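Local coordinates for protein Alpha/beta hydrolase (PDB 3BWX) that probably acts as a hydrolase of the alpha/beta-hydrolase family, with its natural substrate unidentified, and binds calcium ions in the crystal, at residues 76-80 with 81-85; 88-91 with 92-96; 178-181 with 182-186; 275-278 with 279-282. The protein carries 1 engineered substitution. One frame throughout, in Å; residues are numbered along the deposited sequence.

Contact 1 of 4, residues 76-80 with 81-85; sequences MTYQP and MQYLQ
A chi1 of -47° at Tyr-83 places CG anti to the carbonyl carbon and turns the ring back over the start of helix 80-94, while Gln-79, the N-cap residue, holds CG between its own backbone N and carbonyl carbon (chi1 59°) and sends an extended arm out past Gln-82. The Tyr-83 ring thereby lies with one face against the main-chain carbonyl of Gln-79, whose O stands 3.3 Å above the ring plane, over its centre. That same O accepts the first regular bond of the helix, from Tyr-83 N at 3.1 Å, and a weak one from Gln-82 N; the bond from Leu-84 N to Pro-80 O follows. The phenol oxygen reaches on into the preceding turn, with Tyr-83 OH 3.1 Å from Tyr-78 C, and is held there by a hydrogen bond to Arg-66. Tyr-78 centres an inverse gamma turn, and its own hydroxyl is bonded to Asp-199.

On the more open side the amides of Gln-79 and Gln-82, their planes 33° apart, are joined through water. The water accepts from Gln-79 NE2 at 3.0 Å and donates to Gln-82 OE1 at 2.8 Å. Gln-82 NE2 is shared between Gln-85 and Asp-86, and Gln-82 CB rests 3.2 Å from Thr-77 O. A second water accepts from Met-81 N at 2.9 Å, satisfying an N-H of the first turn. An extended residue at the N-cap position followed by proline at N1 is a common way to begin a helix, here entered from an inverse gamma turn.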
loop_
_atom_site.group_PDB
_atom_site.type_symbol
_atom_site.label_atom_id
_atom_site.label_comp_id
_atom_site.label_asym_id
_atom_site.label_seq_id
_atom_site.Cartn_x
_atom_site.Cartn_y
_atom_site.Cartn_z
HETATM N N MSE A 76 5.496 -18.005 9.155
HETATM C CA MSE A 76 4.140 -17.932 9.693
HETATM C C MSE A 76 3.889 -16.521 10.288
HETATM O O MSE A 76 2.749 -16.141 10.510
HETATM C CB MSE A 76 3.847 -19.019 10.756
HETATM C CG MSE A 76 2.361 -19.149 11.042
HETATM SE SE MSE A 76 1.998 -20.704 12.095
HETATM C CE MSE A 76 0.187 -20.215 12.688
ATOM N N THR A 77 4.923 -15.714 10.525
ATOM C CA THR A 77 4.700 -14.330 10.929
ATOM C C THR A 77 4.305 -13.343 9.818
ATOM O O THR A 77 4.053 -12.169 10.098
ATOM C CB THR A 77 5.962 -13.747 11.646
ATOM O OG1 THR A 77 7.059 -13.654 10.716
ATOM C CG2 THR A 77 6.293 -14.563 12.833
ATOM N N TYR A 78 4.266 -13.854 8.589
ATOM C CA TYR A 78 3.805 -13.077 7.412
ATOM C C TYR A 78 2.272 -13.099 7.397
ATOM O O TYR A 78 1.659 -13.886 6.691
ATOM C CB TYR A 78 4.400 -13.684 6.142
ATOM C CG TYR A 78 5.870 -13.482 5.965
ATOM C CD1 TYR A 78 6.478 -12.240 6.241
ATOM C CD2 TYR A 78 6.691 -14.491 5.443
ATOM C CE1 TYR A 78 7.898 -12.030 6.015
ATOM C CE2 TYR A 78 8.051 -14.266 5.222
ATOM C CZ TYR A 78 8.657 -13.060 5.533
ATOM O OH TYR A 78 9.994 -12.836 5.296
ATOM N N GLN A 79 1.662 -12.294 8.262
ATOM C CA GLN A 79 0.205 -12.231 8.329
ATOM C C GLN A 79 -0.222 -10.848 8.807
ATOM O O GLN A 79 0.577 -10.153 9.491
ATOM C CB GLN A 79 -0.288 -13.350 9.248
ATOM C CG GLN A 79 0.251 -13.279 10.676
ATOM C CD GLN A 79 -0.305 -14.349 11.555
ATOM O OE1 GLN A 79 -1.298 -15.007 11.222
ATOM N NE2 GLN A 79 0.352 -14.564 12.692
ATOM N N PRO A 80 -1.439 -10.436 8.412
ATOM C CA PRO A 80 -1.891 -9.074 8.714
ATOM C C PRO A 80 -1.816 -8.587 10.122
ATOM O O PRO A 80 -1.427 -7.431 10.332
ATOM C CB PRO A 80 -3.324 -9.051 8.189
ATOM C CG PRO A 80 -3.295 -10.002 7.061
ATOM C CD PRO A 80 -2.420 -11.117 7.546
HETATM N N MSE A 81 -2.160 -9.415 11.100
HETATM C CA MSE A 81 -2.044 -8.922 12.494
HETATM C C MSE A 81 -0.628 -8.667 12.976
HETATM O O MSE A 81 -0.407 -7.860 13.869
HETATM C CB MSE A 81 -2.831 -9.817 13.456
HETATM C CG MSE A 81 -4.307 -9.930 13.076
HETATM SE SE MSE A 81 -5.271 -8.258 12.830
HETATM C CE MSE A 81 -5.149 -7.680 14.573
ATOM N N GLN A 82 0.333 -9.368 12.387
ATOM C CA GLN A 82 1.725 -9.120 12.646
ATOM C C GLN A 82 2.174 -7.796 12.025
ATOM O O GLN A 82 2.822 -7.008 12.687
ATOM C CB GLN A 82 2.615 -10.267 12.200
ATOM C CG GLN A 82 4.052 -10.080 12.627
ATOM C CD GLN A 82 4.206 -10.092 14.114
ATOM O OE1 GLN A 82 3.883 -11.083 14.762
ATOM N NE2 GLN A 82 4.692 -9.030 14.674
ATOM N N TYR A 83 1.766 -7.536 10.777
ATOM C CA TYR A 83 2.081 -6.247 10.190
ATOM C C TYR A 83 1.472 -5.115 11.009
ATOM O O TYR A 83 2.114 -4.079 11.179
ATOM C CB TYR A 83 1.605 -6.166 8.772
ATOM C CG TYR A 83 1.959 -7.370 7.938
ATOM C CD1 TYR A 83 3.189 -7.984 8.057
ATOM C CD2 TYR A 83 1.089 -7.837 6.902
ATOM C CE1 TYR A 83 3.512 -9.089 7.276
ATOM C CE2 TYR A 83 1.403 -8.960 6.135
ATOM C CZ TYR A 83 2.619 -9.582 6.328
ATOM O OH TYR A 83 2.928 -10.696 5.584
ATOM N N LEU A 84 0.260 -5.312 11.506
ATOM C CA LEU A 84 -0.394 -4.285 12.344
ATOM C C LEU A 84 0.457 -4.033 13.619
ATOM O O LEU A 84 0.730 -2.878 13.966
ATOM C CB LEU A 84 -1.803 -4.722 12.731
ATOM C CG LEU A 84 -2.557 -3.849 13.734
ATOM C CD1 LEU A 84 -2.764 -2.484 13.138
ATOM C CD2 LEU A 84 -3.923 -4.513 14.030
ATOM N N GLN A 85 0.893 -5.118 14.293
ATOM C CA GLN A 85 1.752 -4.977 15.458
ATOM C C GLN A 85 3.064 -4.248 15.122
ATOM O O GLN A 85 3.530 -3.416 15.866
ATOM C CB GLN A 85 2.063 -6.325 16.129
ATOM C CG GLN A 85 2.896 -6.179 17.446
ATOM C CD GLN A 85 3.579 -7.494 17.957
ATOM O OE1 GLN A 85 4.667 -7.911 17.496
ATOM N NE2 GLN A 85 2.944 -8.119 18.961
HETATM O O HOH W 1 2.857 -13.578 13.951
HETATM O O HOH W 2 -3.123 -12.169 10.782
#

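Contact 2 of 4, residues 88-91 with 92-96; sequences EALL and AQEGI. With EDO (1,2-ethanediol), chain M.
Leu-91 and Ile-96 supply the main apolar touch: their side chains cross at about a right angle, and Leu-91 CD2 lies 3.8 Å from Ile-96 CG2. The first torsion of Leu-91 (chi1 -64°) puts CG anti to the carbonyl carbon, which brings this methyl round to the residue beyond the helix end. Leu-90 makes a lighter contact one turn along, its CD1 3.8 Å from the aliphatic CG of Glu-94, where the bend at chi2 then carries the carboxylate away. Phe-20 of strand 17-23 touches both Leu-90 and Glu-94, and Leu-114 of helix 106-117 lies against Leu-91.

Among the backbone bonds, Ala-92 N, Gln-93 N and Glu-94 N each reach the carbonyl four residues earlier, in regular helical fashion. The pattern then changes. Ile-96 N reaches back five residues to Leu-91 O at 3.0 Å, in the carbonyl plane, and Gly-95 N bonds Ala-92 O at 3.2 Å. Gly-95 has positive phi (71°), and the helix ends in a Schellman motif; the Leu-91 to Ile-96 pair is the hydrophobic contact that commonly accompanies it.

Polar side chains contribute at the flanks. Gln-93 runs back over the helix, its NE2 3.6 Å from Ala-89 CB, and this amide donates to Thr-11 O, while Glu-88 forms a salt bridge with Arg-121. An ethanediol molecule, probably from the crystallisation liquor, donates through O1 to Ile-96 O at 2.7 Å. The chemistry thus implies an end fixed chiefly by main-chain bonds and one aliphatic pair, with the Glu-88 carboxylate and the Gln-93 amide bonded to neighbouring parts of the fold.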
loop_
_atom_site.group_PDB
_atom_site.type_symbol
_atom_site.label_atom_id
_atom_site.label_comp_id
_atom_site.label_asym_id
_atom_site.label_seq_id
_atom_site.Cartn_x
_atom_site.Cartn_y
_atom_site.Cartn_z
ATOM N N GLU A 88 2.294 -0.611 14.858
ATOM C CA GLU A 88 2.179 -0.044 16.200
ATOM C C GLU A 88 3.564 0.187 16.801
ATOM O O GLU A 88 3.812 1.214 17.477
ATOM C CB GLU A 88 1.323 -0.927 17.102
ATOM C CG GLU A 88 -0.124 -1.015 16.704
ATOM C CD GLU A 88 -0.938 0.254 16.939
ATOM O OE1 GLU A 88 -0.392 1.304 17.337
ATOM O OE2 GLU A 88 -2.150 0.235 16.650
ATOM N N ALA A 89 4.489 -0.727 16.553
ATOM C CA ALA A 89 5.851 -0.583 17.061
ATOM C C ALA A 89 6.571 0.620 16.404
ATOM O O ALA A 89 7.287 1.357 17.075
ATOM C CB ALA A 89 6.679 -1.857 16.845
ATOM N N LEU A 90 6.402 0.811 15.087
ATOM C CA LEU A 90 6.921 1.996 14.416
ATOM C C LEU A 90 6.368 3.280 15.039
ATOM O O LEU A 90 7.135 4.205 15.364
ATOM C CB LEU A 90 6.572 1.964 12.925
ATOM C CG LEU A 90 6.873 3.213 12.117
ATOM C CD1 LEU A 90 8.349 3.527 12.059
ATOM C CD2 LEU A 90 6.300 3.087 10.665
ATOM N N LEU A 91 5.047 3.327 15.225
ATOM C CA LEU A 91 4.422 4.544 15.757
ATOM C C LEU A 91 4.921 4.849 17.166
ATOM O O LEU A 91 5.194 6.025 17.480
ATOM C CB LEU A 91 2.899 4.441 15.717
ATOM C CG LEU A 91 2.294 4.339 14.334
ATOM C CD1 LEU A 91 0.803 3.887 14.413
ATOM C CD2 LEU A 91 2.421 5.660 13.527
ATOM N N ALA A 92 5.039 3.809 18.004
ATOM C CA ALA A 92 5.546 3.942 19.371
ATOM C C ALA A 92 6.979 4.438 19.365
ATOM O O ALA A 92 7.368 5.392 20.078
ATOM C CB ALA A 92 5.483 2.594 20.095
ATOM N N GLN A 93 7.791 3.803 18.545
ATOM C CA GLN A 93 9.223 4.097 18.531
ATOM C C GLN A 93 9.549 5.487 18.012
ATOM O O GLN A 93 10.542 6.102 18.435
ATOM C CB GLN A 93 9.941 2.982 17.767
ATOM C CG GLN A 93 10.012 1.645 18.644
ATOM C CD GLN A 93 10.486 0.419 17.862
ATOM O OE1 GLN A 93 11.442 0.502 17.084
ATOM N NE2 GLN A 93 9.851 -0.724 18.089
ATOM N N GLU A 94 8.702 5.984 17.101
ATOM C CA GLU A 94 8.863 7.326 16.529
ATOM C C GLU A 94 8.083 8.413 17.248
ATOM O O GLU A 94 8.219 9.592 16.891
ATOM C CB GLU A 94 8.487 7.292 15.050
ATOM C CG GLU A 94 9.444 6.498 14.177
ATOM C CD GLU A 94 10.866 7.113 14.195
ATOM O OE1 GLU A 94 10.996 8.322 13.892
ATOM O OE2 GLU A 94 11.815 6.400 14.492
ATOM N N GLY A 95 7.282 8.027 18.234
ATOM C CA GLY A 95 6.544 8.994 19.024
ATOM C C GLY A 95 5.409 9.671 18.293
ATOM O O GLY A 95 5.064 10.828 18.552
ATOM N N ILE A 96 4.835 8.967 17.349
ATOM C CA ILE A 96 3.784 9.536 16.502
ATOM C C ILE A 96 2.418 9.256 17.133
ATOM O O ILE A 96 2.018 8.070 17.229
ATOM C CB ILE A 96 3.815 8.933 15.077
ATOM C CG1 ILE A 96 5.145 9.258 14.383
ATOM C CG2 ILE A 96 2.613 9.417 14.227
ATOM C CD1 ILE A 96 5.504 8.363 13.182
HETATM C C1 EDO M . -0.861 6.869 17.359
HETATM O O1 EDO M . 0.234 6.103 17.905
HETATM C C2 EDO M . -1.995 6.867 18.389
HETATM O O2 EDO M . -1.974 8.030 19.230
#

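Contact 3 of 4, residues 178-181 with 182-186; sequences WLRY and AKRIM. With EDO (1,2-ethanediol), chain H.
Ala-182 opens the second half of the contact by bonding its N to Trp-178 O at 2.9 Å, while its methyl group CB rests 3.4 Å from the same Trp-178 O and touches Leu-162 of helix 155-166. Lys-183 continues the helical pattern with N donating to Leu-179 O at 3.0 Å, and its CG stays close to that oxygen before the chain bends outward.

Arg-184 carries the most polar part. Its chain is extended from CG to NE and runs alongside Arg-180, both pointing the same way, so that Arg-180 CD comes over one face of the Arg-184 guanidinium, 3.5 Å from NH2. The two guanidinium planes are 46° apart. Acidic groups surround Arg-184, which forms salt bridges with Glu-46, Asp-47 and Asp-270; they probably offset the like charge of Arg-180 nearby. An ethanediol, probably from the crystallisation liquor, lies beside both arginines, taking a weak bond from Arg-180 NH1 through O1 at 3.3 Å and also bonding Asp-270.

At Ile-185 the helix tightens: its N makes a weak bond to Tyr-181 O and a second, three residues back, to Ala-182 O at 3.2 Å. The side chain has CG1 between the backbone N and the carbonyl carbon (chi1 76°), which lays CD1 3.8 Å from Tyr-181 CE2; Tyr-181 in turn meets Trp-173 edge-to-face. Met-186, a selenomethionine, leaves the helix as its N also bonds Ala-182 O, at 2.9 Å, and begins strand 186-188. Inserted in the sequence between strands 122-128 and 230-235, this helix and its small antiparallel sheet are consistent with the cap (lid) of many alpha/beta hydrolases.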
loop_
_atom_site.group_PDB
_atom_site.type_symbol
_atom_site.label_atom_id
_atom_site.label_comp_id
_atom_site.label_asym_id
_atom_site.label_seq_id
_atom_site.Cartn_x
_atom_site.Cartn_y
_atom_site.Cartn_z
ATOM N N TRP A 178 5.250 1.133 -17.961
ATOM C CA TRP A 178 5.547 -0.227 -17.502
ATOM C C TRP A 178 6.927 -0.409 -16.848
ATOM O O TRP A 178 7.082 -1.178 -15.906
ATOM C CB TRP A 178 5.397 -1.239 -18.647
ATOM C CG TRP A 178 3.933 -1.450 -19.036
ATOM C CD1 TRP A 178 3.327 -1.052 -20.175
ATOM C CD2 TRP A 178 2.938 -2.096 -18.238
ATOM N NE1 TRP A 178 1.999 -1.392 -20.141
ATOM C CE2 TRP A 178 1.722 -2.011 -18.952
ATOM C CE3 TRP A 178 2.953 -2.683 -16.975
ATOM C CZ2 TRP A 178 0.521 -2.543 -18.462
ATOM C CZ3 TRP A 178 1.746 -3.178 -16.469
ATOM C CH2 TRP A 178 0.557 -3.115 -17.227
ATOM N N LEU A 179 7.942 0.273 -17.381
ATOM C CA LEU A 179 9.297 0.182 -16.836
ATOM C C LEU A 179 9.371 0.835 -15.453
ATOM O O LEU A 179 9.987 0.305 -14.528
ATOM C CB LEU A 179 10.317 0.792 -17.798
ATOM C CG LEU A 179 10.671 -0.067 -18.997
ATOM C CD1 LEU A 179 11.444 0.828 -20.002
ATOM C CD2 LEU A 179 11.441 -1.296 -18.652
ATOM N N ARG A 180 8.735 1.988 -15.332
ATOM C CA ARG A 180 8.685 2.706 -14.048
ATOM C C ARG A 180 8.017 1.806 -12.979
ATOM O O ARG A 180 8.481 1.659 -11.860
ATOM C CB ARG A 180 7.898 4.026 -14.203
ATOM C CG ARG A 180 7.939 4.870 -12.926
ATOM C CD ARG A 180 6.950 6.029 -12.939
ATOM N NE ARG A 180 7.266 6.902 -14.018
ATOM C CZ ARG A 180 6.467 7.301 -15.016
ATOM N NH1 ARG A 180 5.158 7.029 -15.118
ATOM N NH2 ARG A 180 7.006 8.098 -15.902
ATOM N N TYR A 181 6.920 1.184 -13.375
ATOM C CA TYR A 181 6.217 0.267 -12.504
ATOM C C TYR A 181 7.081 -0.946 -12.140
ATOM O O TYR A 181 7.065 -1.390 -10.981
ATOM C CB TYR A 181 4.994 -0.194 -13.284
ATOM C CG TYR A 181 4.026 -1.152 -12.620
ATOM C CD1 TYR A 181 3.159 -0.707 -11.647
ATOM C CD2 TYR A 181 3.921 -2.459 -13.046
ATOM C CE1 TYR A 181 2.232 -1.559 -11.077
ATOM C CE2 TYR A 181 3.005 -3.322 -12.488
ATOM C CZ TYR A 181 2.155 -2.855 -11.505
ATOM O OH TYR A 181 1.212 -3.698 -10.927
ATOM N N ALA A 182 7.761 -1.544 -13.133
ATOM C CA ALA A 182 8.589 -2.744 -12.952
ATOM C C ALA A 182 9.619 -2.443 -11.862
ATOM O O ALA A 182 9.831 -3.285 -10.963
ATOM C CB ALA A 182 9.269 -3.205 -14.273
ATOM N N LYS A 183 10.287 -1.277 -11.959
ATOM C CA LYS A 183 11.371 -0.994 -11.020
ATOM C C LYS A 183 10.836 -0.768 -9.626
ATOM O O LYS A 183 11.572 -0.920 -8.646
ATOM C CB LYS A 183 12.238 0.183 -11.522
ATOM C CG LYS A 183 13.003 -0.199 -12.780
ATOM C CD LYS A 183 14.181 0.707 -13.053
ATOM C CE LYS A 183 15.383 0.265 -12.237
ATOM N NZ LYS A 183 16.556 1.176 -12.408
ATOM N N ARG A 184 9.570 -0.382 -9.501
ATOM C CA ARG A 184 8.998 -0.228 -8.167
ATOM C C ARG A 184 8.728 -1.537 -7.439
ATOM O O ARG A 184 8.790 -1.577 -6.190
ATOM C CB ARG A 184 7.708 0.577 -8.189
ATOM C CG ARG A 184 7.881 2.014 -8.560
ATOM C CD ARG A 184 6.590 2.741 -8.684
ATOM N NE ARG A 184 6.839 4.097 -9.055
ATOM C CZ ARG A 184 5.905 5.040 -9.170
ATOM N NH1 ARG A 184 4.617 4.744 -9.076
ATOM N NH2 ARG A 184 6.270 6.262 -9.510
ATOM N N ILE A 185 8.446 -2.605 -8.189
ATOM C CA ILE A 185 8.006 -3.858 -7.598
ATOM C C ILE A 185 9.024 -5.000 -7.725
ATOM O O ILE A 185 8.879 -6.053 -7.097
ATOM C CB ILE A 185 6.599 -4.234 -8.128
ATOM C CG1 ILE A 185 6.616 -4.785 -9.555
ATOM C CG2 ILE A 185 5.650 -3.016 -8.013
ATOM C CD1 ILE A 185 5.184 -5.126 -10.012
HETATM N N MSE A 186 10.063 -4.774 -8.536
HETATM C CA MSE A 186 11.080 -5.776 -8.777
HETATM C C MSE A 186 12.438 -5.160 -8.540
HETATM O O MSE A 186 12.602 -3.953 -8.499
HETATM C CB MSE A 186 10.990 -6.371 -10.208
HETATM C CG MSE A 186 9.616 -6.739 -10.645
HETATM SE SE MSE A 186 9.583 -7.677 -12.320
HETATM C CE MSE A 186 10.299 -9.316 -11.688
HETATM C C1 EDO H . 3.346 4.624 -12.499
HETATM O O1 EDO H . 3.814 5.976 -12.287
HETATM C C2 EDO H . 3.545 4.175 -13.950
HETATM O O2 EDO H . 2.705 4.997 -14.775
#

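Contact 4 of 4, residues 275-278 with 279-282; sequences IAAI and GRLL
Ile-278 and Leu-282 form the close-packed side of this helical turn, lying side by side and pointing the same way, with Ile-278 CG2 3.8 Å from Leu-282 CD1. Leu-282 is also pressed onto the backbone: its CG sits 3.3 Å from Ile-278 O, the same carbonyl that receives Leu-282 N at 2.9 Å. A chi1 of -71° keeps the Leu-282 side chain on this flank, where Leu-52 of helix 46-52 meets it, as Leu-48 meets Ile-278. Leu-281, with CG anti to its backbone N (chi1 177°), instead heads for the sheet and touches Leu-231, Ala-124 and Val-126.

The helix 272-282 is the last of the chain. It follows strand 255-260, one of the two edge strands of the main sheet, and lies across one face of that sheet beside helix 46-52, as the closing helix does in alpha/beta hydrolases. The buried Ala-277 touches Leu-231, Leu-233 and Val-258.

Toward solvent the packing is thinner and more polar. The Arg-280 chain bends at chi3, and its guanidinium folds back over the previous turn, so that Ala-277 CA stands 3.4 Å above one face of it, offset toward the rim. Arg-280 NH2 comes within 3.5 Å of Ala-277 CB. On the exposed Ala-276, the methyl CB is 4.0 Å from Arg-280 NH1. NE makes a salt bridge with Glu-256 on strand 255-260, which helps hold the group in this folded-back position. Gly-279, partly exposed, adds only its backbone here, its N bonding Ile-275 O at 3.0 Å.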
loop_
_atom_site.group_PDB
_atom_site.type_symbol
_atom_site.label_atom_id
_atom_site.label_comp_id
_atom_site.label_asym_id
_atom_site.label_seq_id
_atom_site.Cartn_x
_atom_site.Cartn_y
_atom_site.Cartn_z
ATOM N N ILE A 275 -3.678 12.622 -7.531
ATOM C CA ILE A 275 -2.844 13.640 -6.846
ATOM C C ILE A 275 -3.776 14.744 -6.321
ATOM O O ILE A 275 -3.688 15.164 -5.154
ATOM C CB ILE A 275 -1.745 14.200 -7.770
ATOM C CG1 ILE A 275 -0.769 13.084 -8.160
ATOM C CG2 ILE A 275 -1.038 15.423 -7.148
ATOM C CD1 ILE A 275 0.026 13.424 -9.410
ATOM N N ALA A 276 -4.612 15.254 -7.204
ATOM C CA ALA A 276 -5.549 16.328 -6.848
ATOM C C ALA A 276 -6.487 15.878 -5.725
ATOM O O ALA A 276 -6.762 16.621 -4.808
ATOM C CB ALA A 276 -6.362 16.783 -8.059
ATOM N N ALA A 277 -6.962 14.623 -5.787
ATOM C CA ALA A 277 -7.849 14.072 -4.742
ATOM C C ALA A 277 -7.164 14.049 -3.367
ATOM O O ALA A 277 -7.753 14.430 -2.374
ATOM C CB ALA A 277 -8.383 12.677 -5.122
ATOM N N ILE A 278 -5.943 13.550 -3.346
ATOM C CA ILE A 278 -5.143 13.510 -2.146
ATOM C C ILE A 278 -4.926 14.936 -1.587
ATOM O O ILE A 278 -5.044 15.191 -0.383
ATOM C CB ILE A 278 -3.843 12.732 -2.391
ATOM C CG1 ILE A 278 -4.148 11.271 -2.538
ATOM C CG2 ILE A 278 -2.846 12.903 -1.231
ATOM C CD1 ILE A 278 -2.980 10.476 -3.147
ATOM N N GLY A 279 -4.698 15.909 -2.479
ATOM C CA GLY A 279 -4.557 17.294 -2.051
ATOM C C GLY A 279 -5.818 17.798 -1.362
ATOM O O GLY A 279 -5.762 18.468 -0.347
ATOM N N ARG A 280 -6.984 17.484 -1.906
ATOM C CA ARG A 280 -8.251 17.881 -1.281
ATOM C C ARG A 280 -8.428 17.254 0.086
ATOM O O ARG A 280 -8.911 17.910 1.019
ATOM C CB ARG A 280 -9.425 17.535 -2.154
ATOM C CG ARG A 280 -9.482 18.306 -3.473
ATOM C CD ARG A 280 -10.868 18.140 -4.169
ATOM N NE ARG A 280 -11.220 16.744 -4.479
ATOM C CZ ARG A 280 -10.791 16.096 -5.557
ATOM N NH1 ARG A 280 -10.049 16.755 -6.421
ATOM N NH2 ARG A 280 -11.115 14.833 -5.783
ATOM N N LEU A 281 -8.002 16.007 0.207
ATOM C CA LEU A 281 -8.113 15.240 1.488
ATOM C C LEU A 281 -7.224 15.864 2.527
ATOM O O LEU A 281 -7.640 16.145 3.647
ATOM C CB LEU A 281 -7.858 13.755 1.243
ATOM C CG LEU A 281 -7.856 12.766 2.415
ATOM C CD1 LEU A 281 -6.566 12.762 3.291
ATOM C CD2 LEU A 281 -9.094 13.047 3.271
ATOM N N LEU A 282 -6.018 16.206 2.098
ATOM C CA LEU A 282 -5.016 16.771 3.009
ATOM C C LEU A 282 -5.442 18.147 3.537
ATOM O O LEU A 282 -5.036 18.543 4.648
ATOM C CB LEU A 282 -3.632 16.866 2.342
ATOM C CG LEU A 282 -2.969 15.501 2.140
ATOM C CD1 LEU A 282 -1.689 15.596 1.249
ATOM C CD2 LEU A 282 -2.685 14.847 3.492
#

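In the fold
All four contacts are helical and local, but they sit in different layers of the fold. Contacts 1 and 2 share helix 80-94, one at its N-terminus and the other at its Schellman end, their centres about 16 Å apart; the start is hydrated and water-bridged, the end mostly aliphatic, and both are only partly buried. Contact 4, on the final helix, has an aliphatic face against the sheet and helix 46-52, and an arginine on its outer flank. Contact 3 is the most buried, in the probable cap region rather than the main layer, and concentrates aromatic rings and ion pairs. Contacts 1 and 4 lie on opposite sides of the chain's centre, as do contacts 2 and 3.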